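Local coordinates for protein 2-pyrone-4,6-dicarboxylic acid hydrolase, putative (Pseudomonas putida, PDB 2FFI) that probably hydrolyses the lactone ring of 2-pyrone-4,6-dicarboxylate, as a TIM-barrel member of the amidohydrolase family, at residues S55-Q61 with Q82-M88; V106-N112 with W138-H143; F182-L188 with A221-Y226; A215-L219 with A257-S261; L231-S235 with A251-F255. One frame throughout, in Å; residues are numbered along the deposited sequence.

Contact 1 (S55-Q61 with Q82-M88); sequences SHGVLVQ and QLRGVVM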
# COMPACT_ATOMS: atom_id res chain seq x y z
N SER A 55 -11.44 -1.50 -11.68
CA SER A 55 -11.42 -2.77 -12.39
C SER A 55 -10.22 -3.65 -12.04
O SER A 55 -10.26 -4.87 -12.22
CB SER A 55 -11.41 -2.51 -13.91
OG SER A 55 -10.33 -1.65 -14.28
N HIS A 56 -9.15 -3.03 -11.57
CA HIS A 56 -7.94 -3.74 -11.23
C HIS A 56 -7.57 -3.37 -9.81
O HIS A 56 -7.93 -2.28 -9.34
CB HIS A 56 -6.83 -3.36 -12.21
CG HIS A 56 -7.03 -3.90 -13.59
ND1 HIS A 56 -6.62 -5.17 -13.96
CD2 HIS A 56 -7.63 -3.37 -14.68
CE1 HIS A 56 -6.96 -5.39 -15.21
NE2 HIS A 56 -7.57 -4.32 -15.68
N GLY A 57 -6.86 -4.25 -9.12
CA GLY A 57 -6.48 -3.98 -7.75
C GLY A 57 -5.17 -4.64 -7.37
O GLY A 57 -4.68 -5.50 -8.08
N VAL A 58 -4.62 -4.22 -6.23
CA VAL A 58 -3.37 -4.73 -5.70
C VAL A 58 -3.60 -5.41 -4.35
O VAL A 58 -3.99 -4.76 -3.37
CB VAL A 58 -2.37 -3.60 -5.50
CG1 VAL A 58 -1.06 -4.15 -4.97
CG2 VAL A 58 -2.17 -2.87 -6.81
N LEU A 59 -3.36 -6.71 -4.28
CA LEU A 59 -3.53 -7.44 -3.03
C LEU A 59 -2.27 -7.30 -2.20
O LEU A 59 -1.20 -7.70 -2.61
CB LEU A 59 -3.78 -8.93 -3.30
CG LEU A 59 -5.02 -9.32 -4.11
CD1 LEU A 59 -5.10 -10.83 -4.28
CD2 LEU A 59 -6.28 -8.79 -3.42
N VAL A 60 -2.37 -6.70 -1.03
CA VAL A 60 -1.19 -6.60 -0.21
C VAL A 60 -1.30 -7.68 0.85
O VAL A 60 -2.40 -8.03 1.29
CB VAL A 60 -1.08 -5.21 0.44
CG1 VAL A 60 0.03 -5.21 1.46
CG2 VAL A 60 -0.79 -4.16 -0.63
N GLN A 61 -0.16 -8.24 1.21
CA GLN A 61 -0.15 -9.29 2.23
C GLN A 61 -0.63 -8.70 3.56
O GLN A 61 -0.15 -7.66 4.01
CB GLN A 61 1.28 -9.85 2.38
CG GLN A 61 1.45 -10.80 3.55
CD GLN A 61 0.70 -12.09 3.37
OE1 GLN A 61 -0.31 -12.16 2.65
NE2 GLN A 61 1.17 -13.14 4.05
N GLN A 82 -5.92 -9.22 -13.62
CA GLN A 82 -6.73 -8.27 -12.85
C GLN A 82 -6.09 -7.73 -11.58
O GLN A 82 -6.40 -6.63 -11.15
CB GLN A 82 -8.10 -8.90 -12.52
CG GLN A 82 -9.06 -7.96 -11.79
CD GLN A 82 -10.53 -8.36 -11.92
OE1 GLN A 82 -10.88 -9.54 -11.78
NE2 GLN A 82 -11.40 -7.37 -12.18
N LEU A 83 -5.18 -8.49 -10.99
CA LEU A 83 -4.55 -8.05 -9.75
C LEU A 83 -3.05 -8.18 -9.78
O LEU A 83 -2.50 -8.89 -10.63
CB LEU A 83 -5.08 -8.89 -8.59
CG LEU A 83 -6.59 -8.86 -8.36
CD1 LEU A 83 -6.99 -9.88 -7.30
CD2 LEU A 83 -7.01 -7.45 -7.96
N ARG A 84 -2.37 -7.51 -8.85
CA ARG A 84 -0.92 -7.61 -8.77
C ARG A 84 -0.50 -8.01 -7.37
O ARG A 84 0.14 -9.04 -7.17
CB ARG A 84 -0.24 -6.30 -9.17
CG ARG A 84 -0.30 -6.02 -10.66
CD ARG A 84 0.36 -7.12 -11.49
NE ARG A 84 0.28 -6.77 -12.90
CZ ARG A 84 -0.50 -7.39 -13.77
NH1 ARG A 84 -0.52 -6.99 -15.04
NH2 ARG A 84 -1.22 -8.44 -13.39
N GLY A 85 -0.85 -7.20 -6.39
CA GLY A 85 -0.48 -7.54 -5.03
C GLY A 85 1.00 -7.63 -4.65
O GLY A 85 1.85 -8.02 -5.45
N VAL A 86 1.27 -7.26 -3.40
CA VAL A 86 2.61 -7.26 -2.81
C VAL A 86 2.65 -8.28 -1.68
O VAL A 86 1.62 -8.55 -1.06
CB VAL A 86 2.96 -5.86 -2.25
CG1 VAL A 86 2.47 -4.78 -3.19
CG2 VAL A 86 2.37 -5.68 -0.88
N VAL A 87 3.82 -8.86 -1.43
CA VAL A 87 3.96 -9.86 -0.38
C VAL A 87 4.94 -9.48 0.75
O VAL A 87 5.51 -8.39 0.76
CB VAL A 87 4.42 -11.23 -0.98
CG1 VAL A 87 3.39 -11.75 -1.96
CG2 VAL A 87 5.78 -11.09 -1.65
N MSE A 88 5.09 -10.39 1.71
CA MSE A 88 6.03 -10.21 2.82
C MSE A 88 6.97 -11.41 2.78
O MSE A 88 6.54 -12.56 2.81
CB MSE A 88 5.30 -10.10 4.16
CG MSE A 88 4.64 -8.74 4.38
SE MSE A 88 3.88 -8.42 6.17
CE MSE A 88 5.55 -8.00 7.10
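Residues Ser55-Gln61 and Gln82-Met88 run alongside each other in nearly the same direction, their end-to-end lines 14° apart, with Gly57 bridged to Leu83 and Val60 to Val86. At the first bridge Gly57 N donates to Gln82 O at 3.2 Å, and Arg84 N answers with a bond to Gly57 O. At the second, Gln61 N reaches Val86 O over 2.9 Å. Gln82 O takes a further donor, for the imidazole of His56 brings ND1 to it at 3.2 Å, bent and from above the carbonyl plane. This follows from CG of His56 standing beside its own backbone N (chi1 -71°), while NE2 on the far side of the ring bonds to Leu10 O. A leucine here would keep some bulk but lack both ring nitrogens, and would probably leave Leu10 O without its mate and Gln82 O with one donor fewer. The extended side chain of Gln82 closes the same end: its NE2 meets Ser55 O at 2.7 Å almost straight (168°), with the oxygen in the amide plane. Further along, Leu59 CD1 meets Leu83 CD1 at 3.7 Å, the two side chains set obliquely to each other; both leucines also touch helices 42-51 and 70-78, where branched apolar chains fit. Val60 and Val86 lie side by side pointing the same way, and both reach Glu141 of strand 139-142. Gly85, between the two bridges, has a positive phi that glycine adopts readily. Leucines beneath the helical layer and valines facing the interior are what neighbouring parallel segments of a TIM barrel present.

Contact 2 (V106-N112 with W138-H143); sequences VRGVRLN and WHVELH. With PO4 (phosphate ion), chain C.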
# COMPACT_ATOMS: atom_id res chain seq x y z
N VAL A 106 3.14 -10.57 -8.34
CA VAL A 106 3.57 -9.70 -7.25
C VAL A 106 4.70 -8.79 -7.71
O VAL A 106 5.68 -9.24 -8.32
CB VAL A 106 3.95 -10.50 -5.98
CG1 VAL A 106 4.28 -11.89 -6.34
CG2 VAL A 106 5.10 -9.82 -5.24
N ARG A 107 4.52 -7.50 -7.43
CA ARG A 107 5.49 -6.50 -7.86
C ARG A 107 6.20 -5.71 -6.75
O ARG A 107 6.85 -4.70 -7.02
CB ARG A 107 4.80 -5.52 -8.81
CG ARG A 107 5.22 -5.63 -10.27
CD ARG A 107 4.87 -6.97 -10.87
NE ARG A 107 4.44 -6.79 -12.24
CZ ARG A 107 4.00 -7.78 -13.01
NH1 ARG A 107 3.61 -7.52 -14.26
NH2 ARG A 107 3.94 -9.01 -12.53
N GLY A 108 6.08 -6.17 -5.51
CA GLY A 108 6.72 -5.45 -4.43
C GLY A 108 6.76 -6.26 -3.16
O GLY A 108 6.18 -7.35 -3.11
N VAL A 109 7.46 -5.75 -2.16
CA VAL A 109 7.55 -6.42 -0.86
C VAL A 109 7.23 -5.37 0.18
O VAL A 109 7.63 -4.21 0.04
CB VAL A 109 8.97 -6.99 -0.53
CG1 VAL A 109 9.34 -8.11 -1.50
CG2 VAL A 109 10.00 -5.89 -0.59
N ARG A 110 6.50 -5.77 1.21
CA ARG A 110 6.12 -4.88 2.30
C ARG A 110 6.78 -5.36 3.57
O ARG A 110 6.62 -6.51 3.97
CB ARG A 110 4.60 -4.88 2.50
CG ARG A 110 4.05 -3.69 3.31
CD ARG A 110 2.73 -4.06 3.99
NE ARG A 110 1.89 -2.91 4.32
CZ ARG A 110 0.68 -3.01 4.88
NH1 ARG A 110 -0.03 -1.92 5.14
NH2 ARG A 110 0.17 -4.20 5.18
N LEU A 111 7.55 -4.49 4.20
CA LEU A 111 8.22 -4.84 5.44
C LEU A 111 7.16 -4.82 6.54
O LEU A 111 7.09 -5.73 7.38
CB LEU A 111 9.31 -3.80 5.74
CG LEU A 111 10.36 -3.63 4.64
CD1 LEU A 111 11.34 -2.58 5.06
CD2 LEU A 111 11.07 -4.94 4.38
N ASN A 112 6.33 -3.76 6.50
CA ASN A 112 5.23 -3.52 7.45
C ASN A 112 5.63 -3.59 8.92
O ASN A 112 5.48 -4.63 9.56
CB ASN A 112 4.08 -4.51 7.18
CG ASN A 112 2.92 -4.33 8.16
OD1 ASN A 112 2.17 -3.35 8.10
ND2 ASN A 112 2.77 -5.29 9.06
N TRP A 138 11.43 -5.13 -7.92
CA TRP A 138 10.33 -4.95 -6.97
C TRP A 138 10.51 -3.73 -6.09
O TRP A 138 11.63 -3.37 -5.73
CB TRP A 138 10.19 -6.18 -6.07
CG TRP A 138 9.54 -7.35 -6.73
CD1 TRP A 138 9.09 -7.41 -8.01
CD2 TRP A 138 9.24 -8.61 -6.13
NE1 TRP A 138 8.50 -8.64 -8.25
CE2 TRP A 138 8.58 -9.40 -7.11
CE3 TRP A 138 9.45 -9.16 -4.86
CZ2 TRP A 138 8.13 -10.69 -6.87
CZ3 TRP A 138 9.01 -10.46 -4.62
CH2 TRP A 138 8.36 -11.21 -5.62
N HIS A 139 9.42 -3.08 -5.72
CA HIS A 139 9.53 -1.92 -4.85
C HIS A 139 9.35 -2.36 -3.41
O HIS A 139 8.95 -3.50 -3.15
CB HIS A 139 8.49 -0.86 -5.21
CG HIS A 139 7.07 -1.34 -5.11
ND1 HIS A 139 6.48 -2.13 -6.07
CD2 HIS A 139 6.12 -1.11 -4.17
CE1 HIS A 139 5.23 -2.38 -5.73
NE2 HIS A 139 4.98 -1.77 -4.58
N VAL A 140 9.68 -1.47 -2.48
CA VAL A 140 9.56 -1.77 -1.05
C VAL A 140 8.52 -0.86 -0.41
O VAL A 140 8.64 0.37 -0.44
CB VAL A 140 10.91 -1.59 -0.31
CG1 VAL A 140 11.61 -0.33 -0.78
CG2 VAL A 140 10.68 -1.52 1.20
N GLU A 141 7.49 -1.48 0.16
CA GLU A 141 6.40 -0.74 0.81
C GLU A 141 6.66 -0.50 2.28
O GLU A 141 7.01 -1.42 3.02
CB GLU A 141 5.08 -1.51 0.66
CG GLU A 141 3.90 -0.62 0.37
CD GLU A 141 2.59 -1.36 0.52
OE1 GLU A 141 2.56 -2.56 0.19
OE2 GLU A 141 1.59 -0.74 0.94
N LEU A 142 6.47 0.74 2.71
CA LEU A 142 6.67 1.11 4.10
C LEU A 142 5.35 1.44 4.79
O LEU A 142 4.41 1.92 4.16
CB LEU A 142 7.62 2.31 4.19
CG LEU A 142 9.10 2.05 4.44
CD1 LEU A 142 9.47 0.62 4.13
CD2 LEU A 142 9.91 3.02 3.60
N HIS A 143 5.30 1.17 6.08
CA HIS A 143 4.12 1.44 6.87
C HIS A 143 4.55 1.70 8.31
O HIS A 143 4.79 0.76 9.07
CB HIS A 143 3.18 0.25 6.79
CG HIS A 143 1.91 0.44 7.57
ND1 HIS A 143 1.38 1.68 7.82
CD2 HIS A 143 1.07 -0.46 8.13
CE1 HIS A 143 0.25 1.54 8.51
NE2 HIS A 143 0.05 0.25 8.71
P PO4 C . -3.03 -2.09 6.52
O1 PO4 C . -2.14 -3.05 5.82
O2 PO4 C . -2.57 -1.92 7.92
O3 PO4 C . -3.00 -0.78 5.83
O4 PO4 C . -4.42 -2.62 6.52
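Strands 108-110 and 139-142 are the parallel pair of a beta-alpha-beta unit connected through helix 127-136, and Val109 is tied into it at both ends of its backbone: N donates to His139 O at 2.9 Å and O accepts from Glu141 N at 2.7 Å. Before the strands, the Trp138 indole lies flat against the chain, with Val106 CG2 over its six-membered ring, 3.8 Å from the centroid, and Arg107 CA over the five-membered ring. Val109 CG1 approaches Trp138 CE3 at 3.5 Å. A serine in place of Trp138 would probably open a gap between Val106, Val109 and helix 95-102, which also touches the indole. Gly108 lays its CA over the His139 ring, where a side chain would collide with it. In a TIM barrel the pocket opens at the C-terminal ends of the strands, and Arg110 points there, its chain extended from CG to NE. Its NH2 bonds to O1 of a phosphate ion, probably from the crystallisation liquor, at 2.7 Å; NH1 lies at the same oxygen, but too close in the model for that bond to be certain. Asp166 also pairs with NH1, and His167 with the phosphate. The His143 ring runs alongside the guanidinium, planes 7° apart. Glu141 OE2 is salt-bridged to Lys197.

Contact 3 (F182-L188 with A221-Y226); sequences FAELLTL and ALEAHY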
# COMPACT_ATOMS: atom_id res chain seq x y z
N PHE A 182 6.41 14.41 8.97
CA PHE A 182 5.82 14.85 7.72
C PHE A 182 6.57 16.00 7.09
O PHE A 182 6.58 16.16 5.87
CB PHE A 182 4.38 15.25 7.93
CG PHE A 182 3.57 15.19 6.68
CD1 PHE A 182 3.15 13.97 6.19
CD2 PHE A 182 3.23 16.35 6.01
CE1 PHE A 182 2.39 13.90 5.04
CE2 PHE A 182 2.47 16.29 4.85
CZ PHE A 182 2.05 15.06 4.37
N ALA A 183 7.18 16.82 7.93
CA ALA A 183 7.93 17.97 7.44
C ALA A 183 9.08 17.49 6.57
O ALA A 183 9.23 17.93 5.43
CB ALA A 183 8.46 18.77 8.59
N GLU A 184 9.90 16.59 7.11
CA GLU A 184 11.04 16.05 6.36
C GLU A 184 10.56 15.38 5.08
O GLU A 184 11.27 15.34 4.10
CB GLU A 184 11.81 15.03 7.21
CG GLU A 184 12.34 15.54 8.54
CD GLU A 184 12.91 14.43 9.42
OE1 GLU A 184 12.13 13.60 9.93
OE2 GLU A 184 14.15 14.38 9.59
N LEU A 185 9.34 14.87 5.12
CA LEU A 185 8.75 14.20 3.97
C LEU A 185 8.50 15.18 2.81
O LEU A 185 8.77 14.85 1.65
CB LEU A 185 7.45 13.51 4.41
CG LEU A 185 6.77 12.46 3.53
CD1 LEU A 185 6.08 13.14 2.37
CD2 LEU A 185 7.80 11.45 3.04
N LEU A 186 8.01 16.38 3.12
CA LEU A 186 7.73 17.39 2.09
C LEU A 186 9.00 18.07 1.62
O LEU A 186 8.95 18.99 0.82
CB LEU A 186 6.80 18.47 2.63
CG LEU A 186 5.52 18.02 3.30
CD1 LEU A 186 4.78 19.23 3.79
CD2 LEU A 186 4.68 17.22 2.32
N THR A 187 10.13 17.61 2.13
CA THR A 187 11.41 18.20 1.79
C THR A 187 12.41 17.09 1.50
O THR A 187 13.57 17.36 1.19
CB THR A 187 11.96 19.06 2.95
OG1 THR A 187 10.90 19.87 3.48
CG2 THR A 187 13.07 19.98 2.47
N LEU A 188 11.95 15.85 1.59
CA LEU A 188 12.82 14.70 1.36
C LEU A 188 13.56 14.77 0.03
O LEU A 188 13.15 15.46 -0.90
CB LEU A 188 12.02 13.40 1.43
CG LEU A 188 12.82 12.09 1.44
CD1 LEU A 188 13.75 12.05 2.66
CD2 LEU A 188 11.86 10.92 1.46
N ALA A 221 0.13 19.29 -0.53
CA ALA A 221 1.55 19.47 -0.22
C ALA A 221 2.39 18.32 -0.79
O ALA A 221 3.47 18.52 -1.35
CB ALA A 221 1.77 19.58 1.29
N LEU A 222 1.87 17.11 -0.63
CA LEU A 222 2.52 15.92 -1.13
C LEU A 222 2.74 16.02 -2.64
O LEU A 222 3.86 15.96 -3.11
CB LEU A 222 1.68 14.69 -0.77
CG LEU A 222 2.30 13.64 0.14
CD1 LEU A 222 3.02 14.28 1.31
CD2 LEU A 222 1.21 12.70 0.62
N GLU A 223 1.66 16.20 -3.40
CA GLU A 223 1.79 16.29 -4.85
C GLU A 223 2.67 17.43 -5.30
O GLU A 223 3.28 17.37 -6.36
CB GLU A 223 0.42 16.47 -5.52
CG GLU A 223 0.53 16.58 -7.04
CD GLU A 223 -0.65 17.31 -7.66
OE1 GLU A 223 -0.60 17.59 -8.89
OE2 GLU A 223 -1.63 17.60 -6.94
N ALA A 224 2.74 18.47 -4.49
CA ALA A 224 3.56 19.63 -4.83
C ALA A 224 5.06 19.31 -4.77
O ALA A 224 5.86 19.96 -5.44
CB ALA A 224 3.24 20.79 -3.89
N HIS A 225 5.42 18.30 -3.98
CA HIS A 225 6.81 17.90 -3.82
C HIS A 225 7.15 16.62 -4.56
O HIS A 225 8.28 16.43 -5.00
CB HIS A 225 7.14 17.73 -2.33
CG HIS A 225 8.59 17.44 -2.08
ND1 HIS A 225 9.02 16.64 -1.04
CD2 HIS A 225 9.71 17.83 -2.74
CE1 HIS A 225 10.34 16.55 -1.08
NE2 HIS A 225 10.78 17.26 -2.11
N TYR A 226 6.19 15.72 -4.68
CA TYR A 226 6.44 14.47 -5.38
C TYR A 226 5.83 14.43 -6.77
O TYR A 226 6.44 13.89 -7.70
CB TYR A 226 5.91 13.30 -4.55
CG TYR A 226 6.76 13.03 -3.34
CD1 TYR A 226 8.09 12.64 -3.48
CD2 TYR A 226 6.24 13.16 -2.06
CE1 TYR A 226 8.88 12.39 -2.37
CE2 TYR A 226 7.02 12.91 -0.94
CZ TYR A 226 8.34 12.52 -1.10
OH TYR A 226 9.11 12.22 -0.00
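His225 and Leu185 make the polar link here: ND1 of the ring donates to Leu185 O at 3.2 Å, and the bond, though bent to 136°, lies in the imidazole plane and meets a lone pair of the oxygen. The ring reaches across because its CG is anti to the backbone N (chi1 -174°), and the next carbonyl oxygen, Leu186 O, sits over one imidazole face. Next to it lies an apolar cluster centred on Leu222, whose CD1 meets Phe182 CZ at 3.3 Å, Leu185 CD1 at 3.4 Å and Leu186 CD2 at 3.5 Å. Ala221, small enough to let the helix come close, receives Leu186 CD2 on its CB at 3.9 Å. Tyr226 adds the edge of its ring, CE2 lying 3.4 Å from Leu185 CD1. Behind these groups, Leu222 O accepts from both His225 N and Tyr226 N, which holds these two residues in place, while Thr187 OG1 bonds back to Ala183 O just beyond helix 182-185. Farther out, Leu222 and Tyr226 rest on strands 194-199 and 231-234, and Leu188 touches helix 149-156. The short helix thus packs against the C-terminal part of the longer helix 208-225 in the outer helical layer of a TIM barrel.

Contact 4 (A215-L219 with A257-S261); sequences ARQAL and ALGCS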
# COMPACT_ATOMS: atom_id res chain seq x y z
N ALA A 215 -6.11 15.33 5.33
CA ALA A 215 -5.86 14.54 4.14
C ALA A 215 -5.87 15.49 2.94
O ALA A 215 -5.13 15.31 1.98
CB ALA A 215 -6.94 13.48 3.98
N ARG A 216 -6.70 16.52 3.03
CA ARG A 216 -6.83 17.52 1.97
C ARG A 216 -5.56 18.35 1.83
O ARG A 216 -5.06 18.55 0.73
CB ARG A 216 -8.02 18.43 2.27
CG ARG A 216 -8.24 19.54 1.26
CD ARG A 216 -8.39 18.97 -0.14
NE ARG A 216 -8.83 19.97 -1.10
CZ ARG A 216 -10.01 20.59 -1.04
NH1 ARG A 216 -10.33 21.49 -1.96
NH2 ARG A 216 -10.87 20.30 -0.07
N GLN A 217 -5.07 18.83 2.95
CA GLN A 217 -3.85 19.64 2.97
C GLN A 217 -2.65 18.78 2.56
O GLN A 217 -1.83 19.19 1.74
CB GLN A 217 -3.64 20.20 4.38
CG GLN A 217 -4.78 21.05 4.89
CD GLN A 217 -4.87 22.39 4.17
OE1 GLN A 217 -5.81 23.16 4.37
NE2 GLN A 217 -3.88 22.67 3.31
N ALA A 218 -2.58 17.59 3.14
CA ALA A 218 -1.49 16.65 2.88
C ALA A 218 -1.33 16.35 1.40
O ALA A 218 -0.21 16.34 0.88
CB ALA A 218 -1.73 15.35 3.66
N LEU A 219 -2.45 16.11 0.72
CA LEU A 219 -2.43 15.82 -0.71
C LEU A 219 -1.81 16.97 -1.47
O LEU A 219 -0.84 16.78 -2.20
CB LEU A 219 -3.85 15.60 -1.23
CG LEU A 219 -4.05 14.37 -2.13
CD1 LEU A 219 -5.48 14.34 -2.63
CD2 LEU A 219 -3.08 14.40 -3.29
N ALA A 257 -14.44 13.40 -1.67
CA ALA A 257 -14.43 14.57 -0.80
C ALA A 257 -13.16 15.41 -0.89
O ALA A 257 -13.22 16.63 -0.74
CB ALA A 257 -14.67 14.15 0.66
N LEU A 258 -12.02 14.76 -1.11
CA LEU A 258 -10.75 15.48 -1.21
C LEU A 258 -10.89 16.63 -2.19
O LEU A 258 -10.23 17.66 -2.04
CB LEU A 258 -9.64 14.55 -1.67
CG LEU A 258 -9.24 13.41 -0.72
CD1 LEU A 258 -8.23 12.51 -1.41
CD2 LEU A 258 -8.68 13.98 0.56
N GLY A 259 -11.74 16.44 -3.20
CA GLY A 259 -11.95 17.48 -4.19
C GLY A 259 -10.78 17.61 -5.14
O GLY A 259 -10.25 18.70 -5.34
N CYS A 260 -10.39 16.48 -5.73
CA CYS A 260 -9.27 16.45 -6.67
C CYS A 260 -9.76 16.74 -8.07
O CYS A 260 -10.79 16.21 -8.50
CB CYS A 260 -8.61 15.07 -6.66
SG CYS A 260 -7.97 14.59 -5.05
N SER A 261 -9.02 17.58 -8.79
CA SER A 261 -9.37 17.92 -10.16
C SER A 261 -9.37 16.65 -11.01
O SER A 261 -8.72 15.67 -10.66
CB SER A 261 -8.37 18.93 -10.74
OG SER A 261 -7.08 18.37 -10.85
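Leu258, close to the end of helix 248-258, packs against Ala215 and Leu219 of helix 208-225, joining two helices of the outer layer of the TIM barrel. The apolar part of the contact is made by branch ends. CD1 of Leu258 meets Leu219 CD1 at 3.5 Å, the two side chains crossing at about a right angle, and its other branch, CD2, rests on Ala215 CB at 3.9 Å. The small methyl of Ala215 leaves room for a leucine there, and Ala215 itself touches Phe168 and Ile201 in nearby loops. Leu219 CD1 also touches Cys260 SG at 3.5 Å, so one methyl group serves both the helix end and the chain that follows. The backbone contribution is the exit from the helix: Gly259 leaves it with positive phi, which glycine accepts readily, and Ser261 then takes the N-cap position of helix 262-276. Cys260 O, between them, bonds to Arg265. The polar contribution comes from Arg216, whose chain bends at chi2 (56°) toward the other helix. Its positive charge near a carbonyl at a helix C-terminus would probably be favourable, yet no N-H points at the oxygen, since Leu258 O lies over the guanidinium face, 2.9 Å from Arg216 NE.

Contact 5 (L231-S235 with A251-F255); sequences LMWGS and AVEQF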
# COMPACT_ATOMS: atom_id res chain seq x y z
N LEU A 231 1.65 9.74 -6.64
CA LEU A 231 0.61 9.55 -5.65
C LEU A 231 -0.49 8.64 -6.20
O LEU A 231 -0.96 8.84 -7.32
CB LEU A 231 0.02 10.89 -5.24
CG LEU A 231 0.89 11.74 -4.30
CD1 LEU A 231 2.14 12.15 -5.02
CD2 LEU A 231 0.14 12.99 -3.84
N MSE A 232 -0.89 7.64 -5.43
CA MSE A 232 -1.95 6.73 -5.87
C MSE A 232 -2.93 6.45 -4.74
O MSE A 232 -2.56 6.41 -3.57
CB MSE A 232 -1.35 5.41 -6.34
CG MSE A 232 -0.83 4.54 -5.23
SE MSE A 232 0.57 3.38 -5.87
CE MSE A 232 2.04 4.32 -5.08
N TRP A 233 -4.19 6.25 -5.11
CA TRP A 233 -5.23 5.99 -4.12
C TRP A 233 -5.42 4.52 -3.76
O TRP A 233 -5.37 3.65 -4.62
CB TRP A 233 -6.58 6.52 -4.61
CG TRP A 233 -7.73 6.20 -3.69
CD1 TRP A 233 -8.17 6.95 -2.63
CD2 TRP A 233 -8.60 5.05 -3.76
NE1 TRP A 233 -9.26 6.34 -2.05
CE2 TRP A 233 -9.54 5.18 -2.72
CE3 TRP A 233 -8.66 3.93 -4.60
CZ2 TRP A 233 -10.55 4.24 -2.50
CZ3 TRP A 233 -9.67 2.97 -4.37
CH2 TRP A 233 -10.60 3.14 -3.33
N GLY A 234 -5.65 4.27 -2.48
CA GLY A 234 -5.89 2.92 -2.02
C GLY A 234 -7.19 2.83 -1.23
O GLY A 234 -7.61 3.80 -0.63
N SER A 235 -7.86 1.68 -1.25
CA SER A 235 -9.10 1.58 -0.49
C SER A 235 -8.76 1.07 0.91
O SER A 235 -9.40 1.46 1.90
CB SER A 235 -10.06 0.61 -1.17
OG SER A 235 -9.50 -0.69 -1.28
N ALA A 251 -15.07 4.76 1.76
CA ALA A 251 -13.69 5.10 1.44
C ALA A 251 -13.65 5.93 0.15
O ALA A 251 -12.93 6.93 0.07
CB ALA A 251 -12.87 3.84 1.30
N VAL A 252 -14.43 5.53 -0.86
CA VAL A 252 -14.48 6.26 -2.14
C VAL A 252 -15.06 7.67 -1.91
O VAL A 252 -14.57 8.66 -2.44
CB VAL A 252 -15.36 5.49 -3.17
CG1 VAL A 252 -15.36 6.21 -4.50
CG2 VAL A 252 -14.85 4.07 -3.33
N GLU A 253 -16.12 7.71 -1.11
CA GLU A 253 -16.79 8.95 -0.75
C GLU A 253 -15.81 9.94 -0.12
O GLU A 253 -15.96 11.15 -0.29
CB GLU A 253 -17.91 8.65 0.24
CG GLU A 253 -19.11 7.94 -0.39
CD GLU A 253 -20.22 7.64 0.61
OE1 GLU A 253 -20.28 8.33 1.66
OE2 GLU A 253 -21.04 6.73 0.34
N GLN A 254 -14.82 9.43 0.61
CA GLN A 254 -13.81 10.29 1.22
C GLN A 254 -12.85 10.73 0.13
O GLN A 254 -12.22 11.78 0.22
CB GLN A 254 -12.99 9.54 2.27
CG GLN A 254 -13.65 9.27 3.59
CD GLN A 254 -12.74 8.47 4.49
OE1 GLN A 254 -12.31 7.37 4.13
NE2 GLN A 254 -12.42 9.01 5.68
N PHE A 255 -12.70 9.90 -0.90
CA PHE A 255 -11.81 10.26 -1.99
C PHE A 255 -12.47 11.41 -2.73
O PHE A 255 -11.85 12.46 -2.94
CB PHE A 255 -11.58 9.07 -2.91
CG PHE A 255 -11.02 9.44 -4.24
CD1 PHE A 255 -11.84 9.52 -5.35
CD2 PHE A 255 -9.67 9.72 -4.37
CE1 PHE A 255 -11.34 9.88 -6.58
CE2 PHE A 255 -9.16 10.09 -5.60
CZ PHE A 255 -10.00 10.17 -6.71
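Trp233 and Phe255 are brought together by matching torsions: in each, CG is anti to the backbone N (chi1 176° in Trp233 and 163° in Phe255), which sends the tryptophan from its strand toward the helix and the phenylalanine from its helix toward the strand. They form a T-shaped, edge-to-face pair, the edge of Phe255 directed at the face of the five-membered ring of Trp233, with centroids 5.0 Å apart and planes at 62°. The CD2 corner of the phenyl leads, 3.6 Å from Trp233 CD1, and Phe255 CB follows at 3.7 Å from Trp233 NE1. Strand 231-234 belongs to the barrel wall and helix 248-258 to the outer layer of this TIM-barrel fold; their short axes run roughly antiparallel and approach to 10.2 Å, a gap that two large aromatic side chains can fill. Toward the start of the helical segment smaller groups suffice. Val252 CG2 comes to Trp233 CH2 at 4.4 Å, and Ala251 CB reaches the backbone at Ser235 O over 4.3 Å. Ala251 O lies at the edge of the indole, but it already accepts from Phe255 N within the helix. Around the pair, Leu269 of helix 262-276 touches both aromatic residues, and Phe54 stacks on Trp233. Ser235, which follows Gly234, turns its hydroxyl to Asp16, with which OG is hydrogen-bonded.

Contacts 1, 2 and 5 are buried, whereas contacts 3 and 4 lie about 18 Å from the chain centre to their own centres and are only partly buried. Contacts 1 and 2 belong to the barrel wall and are continuous, Val87 pairing with both Gly108 and Arg110; backbone hydrogen bonds run through both, joined by side-chain packing, and in contact 2 by charged groups round a phosphate. Contact 5 is strand against helix and aromatic, and reaches the same sheet as contact 2. Contacts 3 and 4 join helices and the chain that follows them, through leucine and alanine methyls with a few polar ends, and share helix 208-225. Contact 4 shares helix 248-258 with contact 5, and Leu231 packs on both Leu219 and Leu222.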